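Local coordinates for protein glutathione S-transferase (Pseudomonas fluorescens, PDB 3M3M) that binds glutathione and probably catalyses its transfer to electrophilic substrates, at residues Tyr16-Gly26 and His194-Asp202; Leu73-Leu83 and His156-Leu164. One frame throughout, in Å; residues are numbered along the deposited sequence.

Interaction 1: residues Tyr16-Gly26 and His194-Asp202; sequences YKIKLMLNLLG and HPRHVPMLD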
loop_
_atom_site.group_PDB
_atom_site.type_symbol
_atom_site.label_atom_id
_atom_site.label_comp_id
_atom_site.label_asym_id
_atom_site.label_seq_id
_atom_site.Cartn_x
_atom_site.Cartn_y
_atom_site.Cartn_z
ATOM N N TYR A 16 2.327 -2.965 4.857
ATOM C CA TYR A 16 2.077 -1.776 5.646
ATOM C C TYR A 16 0.622 -1.275 5.538
ATOM O O TYR A 16 -0.009 -0.847 6.531
ATOM C CB TYR A 16 3.044 -0.661 5.216
ATOM C CG TYR A 16 2.796 0.653 5.958
ATOM C CD1 TYR A 16 2.466 0.686 7.368
ATOM C CD2 TYR A 16 2.856 1.855 5.220
ATOM C CE1 TYR A 16 2.230 1.954 8.010
ATOM C CE2 TYR A 16 2.622 3.122 5.850
ATOM C CZ TYR A 16 2.345 3.125 7.260
ATOM O OH TYR A 16 2.066 4.351 7.862
ATOM N N LYS A 17 0.011 -1.358 4.329
ATOM C CA LYS A 17 -1.387 -1.019 4.215
ATOM C C LYS A 17 -2.247 -1.726 5.243
ATOM O O LYS A 17 -3.151 -1.073 5.810
ATOM C CB LYS A 17 -1.965 -1.519 2.843
ATOM C CG LYS A 17 -1.368 -0.813 1.634
ATOM C CD LYS A 17 -1.699 -1.608 0.371
ATOM C CE LYS A 17 -0.996 -0.977 -0.823
ATOM N NZ LYS A 17 -1.300 -1.730 -2.117
ATOM N N ILE A 18 -1.959 -3.007 5.522
ATOM C CA ILE A 18 -2.790 -3.807 6.429
ATOM C C ILE A 18 -2.439 -3.471 7.909
ATOM O O ILE A 18 -3.357 -3.325 8.753
ATOM C CB ILE A 18 -2.602 -5.280 6.134
ATOM C CG1 ILE A 18 -2.809 -5.567 4.595
ATOM C CG2 ILE A 18 -3.616 -6.086 6.944
ATOM C CD1 ILE A 18 -4.055 -4.871 3.964
ATOM N N LYS A 19 -1.165 -3.293 8.194
ATOM C CA LYS A 19 -0.770 -2.818 9.580
ATOM C C LYS A 19 -1.516 -1.503 9.855
ATOM O O LYS A 19 -2.113 -1.301 10.934
ATOM C CB LYS A 19 0.757 -2.580 9.629
ATOM C CG LYS A 19 1.170 -2.049 11.049
ATOM C CD LYS A 19 2.617 -1.528 11.033
ATOM C CE LYS A 19 2.936 -0.895 12.451
ATOM N NZ LYS A 19 4.404 -0.465 12.482
ATOM N N LEU A 20 -1.407 -0.563 8.906
ATOM C CA LEU A 20 -2.080 0.745 9.129
ATOM C C LEU A 20 -3.596 0.614 9.316
ATOM O O LEU A 20 -4.181 1.153 10.280
ATOM C CB LEU A 20 -1.803 1.650 7.887
ATOM C CG LEU A 20 -2.377 3.094 7.973
ATOM C CD1 LEU A 20 -2.053 3.844 9.415
ATOM C CD2 LEU A 20 -1.742 3.901 6.779
HETATM N N MSE A 21 -4.235 -0.153 8.409
HETATM C CA MSE A 21 -5.715 -0.333 8.548
HETATM C C MSE A 21 -6.153 -0.992 9.877
HETATM O O MSE A 21 -7.084 -0.483 10.526
HETATM C CB MSE A 21 -6.185 -1.180 7.390
HETATM C CG MSE A 21 -7.691 -1.483 7.336
HETATM SE SE MSE A 21 -8.662 0.090 6.568
HETATM C CE MSE A 21 -8.831 1.297 8.126
ATOM N N LEU A 22 -5.444 -2.042 10.287
ATOM C CA LEU A 22 -5.770 -2.685 11.552
ATOM C C LEU A 22 -5.655 -1.701 12.734
ATOM O O LEU A 22 -6.561 -1.676 13.636
ATOM C CB LEU A 22 -4.911 -3.960 11.755
ATOM C CG LEU A 22 -5.268 -5.106 10.764
ATOM C CD1 LEU A 22 -4.066 -6.057 10.788
ATOM C CD2 LEU A 22 -6.564 -5.788 11.243
ATOM N N ASN A 23 -4.571 -0.934 12.761
ATOM C CA ASN A 23 -4.398 0.062 13.865
ATOM C C ASN A 23 -5.413 1.205 13.799
ATOM O O ASN A 23 -5.949 1.621 14.817
ATOM C CB ASN A 23 -2.935 0.586 13.923
ATOM C CG ASN A 23 -2.022 -0.472 14.488
ATOM O OD1 ASN A 23 -1.857 -0.536 15.736
ATOM N ND2 ASN A 23 -1.517 -1.367 13.660
ATOM N N LEU A 24 -5.728 1.689 12.601
ATOM C CA LEU A 24 -6.676 2.814 12.493
ATOM C C LEU A 24 -8.050 2.336 13.050
ATOM O O LEU A 24 -8.731 3.132 13.681
ATOM C CB LEU A 24 -6.908 3.206 11.019
ATOM C CG LEU A 24 -5.756 4.024 10.500
ATOM C CD1 LEU A 24 -5.924 4.079 8.896
ATOM C CD2 LEU A 24 -5.712 5.505 11.120
ATOM N N LEU A 25 -8.376 1.058 12.869
ATOM C CA LEU A 25 -9.648 0.522 13.332
ATOM C C LEU A 25 -9.625 -0.154 14.721
ATOM O O LEU A 25 -10.689 -0.678 15.169
ATOM C CB LEU A 25 -10.235 -0.496 12.314
ATOM C CG LEU A 25 -10.787 0.289 11.114
ATOM C CD1 LEU A 25 -10.907 -0.674 9.900
ATOM C CD2 LEU A 25 -12.095 1.065 11.381
ATOM N N GLY A 26 -8.455 -0.119 15.394
ATOM C CA GLY A 26 -8.372 -0.669 16.719
ATOM C C GLY A 26 -8.546 -2.167 16.743
ATOM O O GLY A 26 -9.100 -2.719 17.738
ATOM N N HIS A 194 -3.754 11.639 11.321
ATOM C CA HIS A 194 -4.875 10.985 11.884
ATOM C C HIS A 194 -4.450 10.497 13.294
ATOM O O HIS A 194 -3.292 10.047 13.479
ATOM C CB HIS A 194 -5.251 9.731 11.053
ATOM C CG HIS A 194 -6.512 9.107 11.537
ATOM N ND1 HIS A 194 -6.587 8.362 12.714
ATOM C CD2 HIS A 194 -7.758 9.126 11.010
ATOM C CE1 HIS A 194 -7.831 7.942 12.882
ATOM N NE2 HIS A 194 -8.559 8.379 11.842
ATOM N N PRO A 195 -5.326 10.676 14.304
ATOM C CA PRO A 195 -4.852 10.392 15.654
ATOM C C PRO A 195 -4.441 8.919 15.888
ATOM O O PRO A 195 -3.653 8.656 16.829
ATOM C CB PRO A 195 -6.026 10.837 16.520
ATOM C CG PRO A 195 -7.263 10.757 15.580
ATOM C CD PRO A 195 -6.701 11.224 14.240
ATOM N N ARG A 196 -4.894 7.988 15.036
ATOM C CA ARG A 196 -4.567 6.569 15.216
ATOM C C ARG A 196 -3.550 6.122 14.176
ATOM O O ARG A 196 -3.262 4.891 14.120
ATOM C CB ARG A 196 -5.828 5.703 15.129
ATOM C CG ARG A 196 -6.857 6.001 16.229
ATOM C CD ARG A 196 -7.918 4.919 16.257
ATOM N NE ARG A 196 -7.301 3.579 16.496
ATOM C CZ ARG A 196 -7.077 3.046 17.695
ATOM N NH1 ARG A 196 -7.527 3.710 18.803
ATOM N NH2 ARG A 196 -6.464 1.886 17.818
ATOM N N HIS A 197 -2.951 7.105 13.486
ATOM C CA HIS A 197 -1.942 6.757 12.423
ATOM C C HIS A 197 -0.806 5.934 13.095
ATOM O O HIS A 197 -0.398 6.241 14.292
ATOM C CB HIS A 197 -1.364 7.982 11.776
ATOM C CG HIS A 197 -0.356 7.633 10.687
ATOM N ND1 HIS A 197 -0.768 7.081 9.498
ATOM C CD2 HIS A 197 0.992 7.758 10.610
ATOM C CE1 HIS A 197 0.290 6.887 8.704
ATOM N NE2 HIS A 197 1.380 7.263 9.370
ATOM N N VAL A 198 -0.252 4.940 12.380
ATOM C CA VAL A 198 1.036 4.269 12.830
ATOM C C VAL A 198 1.968 4.272 11.656
ATOM O O VAL A 198 1.492 4.181 10.468
ATOM C CB VAL A 198 0.774 2.786 13.310
ATOM C CG1 VAL A 198 -0.153 2.737 14.584
ATOM C CG2 VAL A 198 0.118 1.843 12.180
ATOM N N PRO A 199 3.284 4.406 11.909
ATOM C CA PRO A 199 4.302 4.359 10.895
ATOM C C PRO A 199 4.573 2.938 10.438
ATOM O O PRO A 199 4.110 1.958 11.037
ATOM C CB PRO A 199 5.573 4.918 11.585
ATOM C CG PRO A 199 5.403 4.430 13.030
ATOM C CD PRO A 199 3.853 4.483 13.259
HETATM N N MSE A 200 5.283 2.840 9.294
HETATM C CA MSE A 200 5.589 1.540 8.728
HETATM C C MSE A 200 6.422 0.720 9.691
HETATM O O MSE A 200 6.089 -0.437 10.000
HETATM C CB MSE A 200 6.439 1.751 7.462
HETATM C CG MSE A 200 6.825 0.443 6.905
HETATM SE SE MSE A 200 7.847 0.886 5.142
HETATM C CE MSE A 200 6.447 0.298 3.851
ATOM N N LEU A 201 7.509 1.338 10.185
ATOM C CA LEU A 201 8.336 0.638 11.152
ATOM C C LEU A 201 8.229 1.300 12.547
ATOM O O LEU A 201 8.294 2.542 12.628
ATOM C CB LEU A 201 9.806 0.708 10.688
ATOM C CG LEU A 201 10.037 0.245 9.231
ATOM C CD1 LEU A 201 11.469 0.442 8.745
ATOM C CD2 LEU A 201 9.659 -1.210 9.222
ATOM N N ASP A 202 8.140 0.494 13.611
ATOM C CA ASP A 202 7.954 1.093 14.974
ATOM C C ASP A 202 9.226 1.755 15.585
ATOM O O ASP A 202 10.352 1.388 15.217
ATOM C CB ASP A 202 7.319 0.091 15.933
ATOM C CG ASP A 202 5.751 -0.123 15.684
ATOM O OD1 ASP A 202 4.952 0.687 14.979
ATOM O OD2 ASP A 202 5.346 -1.187 16.243
#

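Interaction 2: residues Leu73-Leu83 and His156-Leu164; sequences LNFLADGSQFL and HYSIADIAL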
loop_
_atom_site.group_PDB
_atom_site.type_symbol
_atom_site.label_atom_id
_atom_site.label_comp_id
_atom_site.label_asym_id
_atom_site.label_seq_id
_atom_site.Cartn_x
_atom_site.Cartn_y
_atom_site.Cartn_z
ATOM N N LEU A 73 -7.985 -4.532 2.463
ATOM C CA LEU A 73 -8.446 -3.232 2.911
ATOM C C LEU A 73 -9.967 -3.139 2.783
ATOM O O LEU A 73 -10.652 -2.616 3.694
ATOM C CB LEU A 73 -7.799 -2.091 2.112
ATOM C CG LEU A 73 -6.277 -1.882 2.316
ATOM C CD1 LEU A 73 -5.785 -0.762 1.371
ATOM C CD2 LEU A 73 -6.075 -1.494 3.837
ATOM N N ASN A 74 -10.512 -3.595 1.633
ATOM C CA ASN A 74 -12.005 -3.538 1.524
ATOM C C ASN A 74 -12.724 -4.364 2.607
ATOM O O ASN A 74 -13.799 -3.891 3.133
ATOM C CB ASN A 74 -12.411 -4.005 0.131
ATOM C CG ASN A 74 -12.368 -2.820 -0.919
ATOM O OD1 ASN A 74 -13.337 -2.085 -1.074
ATOM N ND2 ASN A 74 -11.223 -2.569 -1.493
ATOM N N PHE A 75 -12.232 -5.583 2.871
ATOM C CA PHE A 75 -12.878 -6.446 3.890
ATOM C C PHE A 75 -12.826 -5.727 5.267
ATOM O O PHE A 75 -13.859 -5.688 5.979
ATOM C CB PHE A 75 -12.095 -7.702 3.998
ATOM C CG PHE A 75 -12.563 -8.617 5.010
ATOM C CD1 PHE A 75 -13.775 -9.307 4.809
ATOM C CD2 PHE A 75 -11.839 -8.787 6.253
ATOM C CE1 PHE A 75 -14.242 -10.256 5.795
ATOM C CE2 PHE A 75 -12.335 -9.740 7.218
ATOM C CZ PHE A 75 -13.554 -10.378 6.995
ATOM N N LEU A 76 -11.648 -5.185 5.632
ATOM C CA LEU A 76 -11.523 -4.562 6.995
ATOM C C LEU A 76 -12.335 -3.300 7.128
ATOM O O LEU A 76 -12.902 -2.981 8.222
ATOM C CB LEU A 76 -10.034 -4.260 7.325
ATOM C CG LEU A 76 -9.202 -5.524 7.440
ATOM C CD1 LEU A 76 -7.669 -5.244 7.574
ATOM C CD2 LEU A 76 -9.700 -6.431 8.602
ATOM N N ALA A 77 -12.435 -2.544 6.057
ATOM C CA ALA A 77 -13.021 -1.163 6.093
ATOM C C ALA A 77 -14.551 -1.162 5.906
ATOM O O ALA A 77 -15.217 -0.116 6.029
ATOM C CB ALA A 77 -12.403 -0.252 4.999
ATOM N N ASP A 78 -15.088 -2.290 5.429
ATOM C CA ASP A 78 -16.478 -2.183 4.915
ATOM C C ASP A 78 -17.361 -1.852 6.152
ATOM O O ASP A 78 -17.181 -2.425 7.247
ATOM C CB ASP A 78 -16.899 -3.484 4.295
ATOM C CG ASP A 78 -18.382 -3.516 3.993
ATOM O OD1 ASP A 78 -19.075 -4.353 4.677
ATOM O OD2 ASP A 78 -18.808 -2.595 3.224
ATOM N N GLY A 79 -18.262 -0.889 5.944
ATOM C CA GLY A 79 -19.098 -0.386 7.065
ATOM C C GLY A 79 -18.446 0.653 7.939
ATOM O O GLY A 79 -19.054 1.022 8.957
ATOM N N SER A 80 -17.202 1.097 7.630
ATOM C CA SER A 80 -16.525 2.125 8.404
ATOM C C SER A 80 -16.476 3.424 7.631
ATOM O O SER A 80 -16.831 3.485 6.411
ATOM C CB SER A 80 -15.073 1.733 8.799
ATOM O OG SER A 80 -14.254 1.796 7.616
ATOM N N GLN A 81 -15.949 4.477 8.271
ATOM C CA GLN A 81 -15.807 5.746 7.609
ATOM C C GLN A 81 -14.681 5.665 6.541
ATOM O O GLN A 81 -14.446 6.681 5.835
ATOM C CB GLN A 81 -15.353 6.815 8.592
ATOM C CG GLN A 81 -14.006 6.517 9.285
ATOM C CD GLN A 81 -14.158 5.693 10.601
ATOM O OE1 GLN A 81 -15.092 4.859 10.778
ATOM N NE2 GLN A 81 -13.226 5.943 11.523
ATOM N N PHE A 82 -13.968 4.543 6.488
ATOM C CA PHE A 82 -12.858 4.465 5.429
ATOM C C PHE A 82 -13.287 3.913 4.088
ATOM O O PHE A 82 -12.428 3.813 3.167
ATOM C CB PHE A 82 -11.694 3.633 5.989
ATOM C CG PHE A 82 -11.163 4.220 7.245
ATOM C CD1 PHE A 82 -10.283 5.281 7.160
ATOM C CD2 PHE A 82 -11.467 3.656 8.499
ATOM C CE1 PHE A 82 -9.705 5.826 8.323
ATOM C CE2 PHE A 82 -10.907 4.210 9.696
ATOM C CZ PHE A 82 -10.053 5.299 9.590
ATOM N N LEU A 83 -14.556 3.516 3.983
ATOM C CA LEU A 83 -15.060 2.957 2.683
ATOM C C LEU A 83 -16.512 3.500 2.547
ATOM O O LEU A 83 -17.414 3.013 3.259
ATOM C CB LEU A 83 -15.072 1.386 2.702
ATOM C CG LEU A 83 -15.655 0.780 1.388
ATOM C CD1 LEU A 83 -14.825 1.254 0.224
ATOM C CD2 LEU A 83 -15.665 -0.685 1.560
ATOM N N HIS A 156 -12.971 12.903 2.524
ATOM C CA HIS A 156 -12.937 11.895 3.583
ATOM C C HIS A 156 -11.748 10.932 3.262
ATOM O O HIS A 156 -11.663 10.374 2.155
ATOM C CB HIS A 156 -14.241 11.107 3.645
ATOM C CG HIS A 156 -15.417 11.979 4.010
ATOM N ND1 HIS A 156 -15.639 12.404 5.299
ATOM C CD2 HIS A 156 -16.324 12.631 3.238
ATOM C CE1 HIS A 156 -16.695 13.200 5.337
ATOM N NE2 HIS A 156 -17.128 13.367 4.093
ATOM N N TYR A 157 -10.888 10.763 4.278
ATOM C CA TYR A 157 -9.814 9.754 4.241
ATOM C C TYR A 157 -10.425 8.411 4.055
ATOM O O TYR A 157 -11.414 8.032 4.750
ATOM C CB TYR A 157 -9.104 9.874 5.627
ATOM C CG TYR A 157 -7.912 8.998 5.855
ATOM C CD1 TYR A 157 -7.036 8.629 4.807
ATOM C CD2 TYR A 157 -7.568 8.636 7.169
ATOM C CE1 TYR A 157 -5.901 7.819 5.097
ATOM C CE2 TYR A 157 -6.445 7.840 7.471
ATOM C CZ TYR A 157 -5.610 7.477 6.408
ATOM O OH TYR A 157 -4.529 6.715 6.687
ATOM N N SER A 158 -9.860 7.627 3.074
ATOM C CA SER A 158 -10.473 6.309 2.744
ATOM C C SER A 158 -9.347 5.320 2.446
ATOM O O SER A 158 -8.144 5.677 2.424
ATOM C CB SER A 158 -11.310 6.451 1.448
ATOM O OG SER A 158 -10.472 6.652 0.308
ATOM N N ILE A 159 -9.748 4.081 2.116
ATOM C CA ILE A 159 -8.736 3.072 1.799
ATOM C C ILE A 159 -8.074 3.358 0.462
ATOM O O ILE A 159 -7.093 2.730 0.164
ATOM C CB ILE A 159 -9.370 1.616 1.764
ATOM C CG1 ILE A 159 -10.591 1.514 0.807
ATOM C CG2 ILE A 159 -9.838 1.294 3.238
ATOM C CD1 ILE A 159 -11.195 0.032 0.826
ATOM N N ALA A 160 -8.604 4.295 -0.338
ATOM C CA ALA A 160 -7.775 4.709 -1.528
ATOM C C ALA A 160 -6.532 5.453 -1.062
ATOM O O ALA A 160 -5.458 5.248 -1.614
ATOM C CB ALA A 160 -8.570 5.659 -2.454
ATOM N N ASP A 161 -6.670 6.347 -0.087
ATOM C CA ASP A 161 -5.463 7.064 0.431
ATOM C C ASP A 161 -4.520 6.073 1.077
ATOM O O ASP A 161 -3.333 6.195 0.916
ATOM C CB ASP A 161 -5.954 8.092 1.488
ATOM C CG ASP A 161 -6.965 9.100 0.883
ATOM O OD1 ASP A 161 -6.610 9.902 0.002
ATOM O OD2 ASP A 161 -8.127 9.041 1.291
ATOM N N ILE A 162 -5.053 5.168 1.910
ATOM C CA ILE A 162 -4.214 4.169 2.595
ATOM C C ILE A 162 -3.434 3.359 1.496
ATOM O O ILE A 162 -2.172 3.179 1.583
ATOM C CB ILE A 162 -5.016 3.252 3.428
ATOM C CG1 ILE A 162 -5.628 4.046 4.650
ATOM C CG2 ILE A 162 -4.110 2.067 3.933
ATOM C CD1 ILE A 162 -6.718 3.278 5.368
ATOM N N ALA A 163 -4.146 2.907 0.481
ATOM C CA ALA A 163 -3.482 2.115 -0.601
ATOM C C ALA A 163 -2.311 2.901 -1.233
ATOM O O ALA A 163 -1.221 2.344 -1.547
ATOM C CB ALA A 163 -4.558 1.723 -1.646
ATOM N N LEU A 164 -2.541 4.190 -1.559
ATOM C CA LEU A 164 -1.496 4.999 -2.228
ATOM C C LEU A 164 -0.441 5.570 -1.253
ATOM O O LEU A 164 0.708 5.838 -1.690
ATOM C CB LEU A 164 -2.126 6.104 -3.097
ATOM C CG LEU A 164 -2.673 5.434 -4.406
ATOM C CD1 LEU A 164 -3.748 6.131 -5.025
ATOM C CD2 LEU A 164 -1.552 5.242 -5.393
#

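Interaction 1: residues Tyr16-Gly26 and His194-Asp202
Lys19 reaches from helix 13-24 to Pro199, Met200 and Asp202 and ends among three oxygens. Its CB starts toward the tail; CG lies anti to the backbone N (chi1 178°) and grazes CG2 of Val198, and the chain stays extended, CD passing the carbonyl oxygens of Pro199 and Met200. CE nears Pro199 O, and NZ donates to Pro199 O at 2.8 Å and to Met200 O at 3.0 Å, the latter from above its carbonyl plane. The third partner of Lys19 NZ is Asp202 OD1, a salt bridge of 2.8 Å met from above the carboxylate plane. A turn earlier, the Tyr16 hydroxyl gives its proton to a lone pair of Val198 O, with OH 2.7 Å from that oxygen, while Met200 CB sits over the ring face, 6° off its normal. Val198 spreads both methyls against Asn23, CG1 lying 3.6 Å from Asn23 CB. At the helix end Arg196, bent at chi3, holds Asn23 O side-on with NE (2.9 Å) and NH2 (3.1 Å), both in the carbonyl plane. The same oxygen takes Gly26 N, so the arginine joins the bonding of the Schellman motif. Beside it Leu24 CD2 presses on the face of the His194 ring. Thus an irregular C-terminal tail runs along the first helix of the thioredoxin-like domain, so the last ordered residues of the chain lie against the N-terminal domain of the GST fold.

Interaction 2: residues Leu73-Leu83 and His156-Leu164
Ile159 and Leu73 meet at the apolar centre, with Leu73 CB 4.0 Å from Ile159 CB. The isoleucine divides its branches: CG2 presses on Ala77 CB at 3.5 Å, tighter than usual for two carbons, while CG1 stands between the backbone N and the carbonyl carbon (chi1 54°) and carries CD1 out to Asn74 and to Leu83 CD1. Leu73 forks too, sending CD1 to Ala163 CB and CD2 to Ile162 CG2, so one leucine spans a turn of the facing helix. The two short helical segments run at 140° to each other, and the axes of segments 73-77 and 159-164 approach to 11.0 Å at their closest.

Further along, Phe82 turns its ring edge to the face of Tyr157 in an offset edge-to-face pair, planes at 83°, with Phe82 CE1 3.7 Å from Tyr157 CD2. Met21 of helix 13-24 packs on both Leu73 and Phe82.

This is part of the interdomain seam of the GST fold: the last helix of the thioredoxin-like domain and the turns after it pack on the N-terminal end of helix 159-168. That end carries a capping box, the N-capping box of the GST C-terminal domain. Ser158 OG accepts from Ala160 N, and Asp161 OD2 accepts from Ser158 N through its anti lone pair, while OD1 of the aspartate is taken by Leu152 N and Trp187 NE1. The other segment plugs into the same helix start: Phe82 O receives Ile159 N at 2.9 Å, in the carbonyl plane, the one hydrogen bond across the contact. Ser80 OG accepts from Phe82 N in an ST turn and donates to Ala77 O, which probably fixes the turn that brings Phe82 to the helix start. At the other polar edge, the amide of Asn74 lies against Ile159 CD1 while its ND2 bonds to Gln97 OE1 and Asn70 O.

Overall arrangement
From the N terminus the chain passes through helix 13-24, which with the two residues after it forms the first half of interaction 1, and completes the small sheet before reaching helix 69-77. Residues 73-83 then open the loop that interaction 2 closes at 156-164, after the long helices 87-117 and 125-146. Helix 182-192 follows, and the tail returns at 194-202 to close interaction 1, so interaction 2 nests inside the larger loop. The centres lie about 12 Å apart and helix 13-24 links them: Met21 CE comes within 3.6 Å of Phe82 CD2, and Lys17 CE within 3.4 Å of Ala163 O. Together they join the thioredoxin-like domain to the helical domain and its tail.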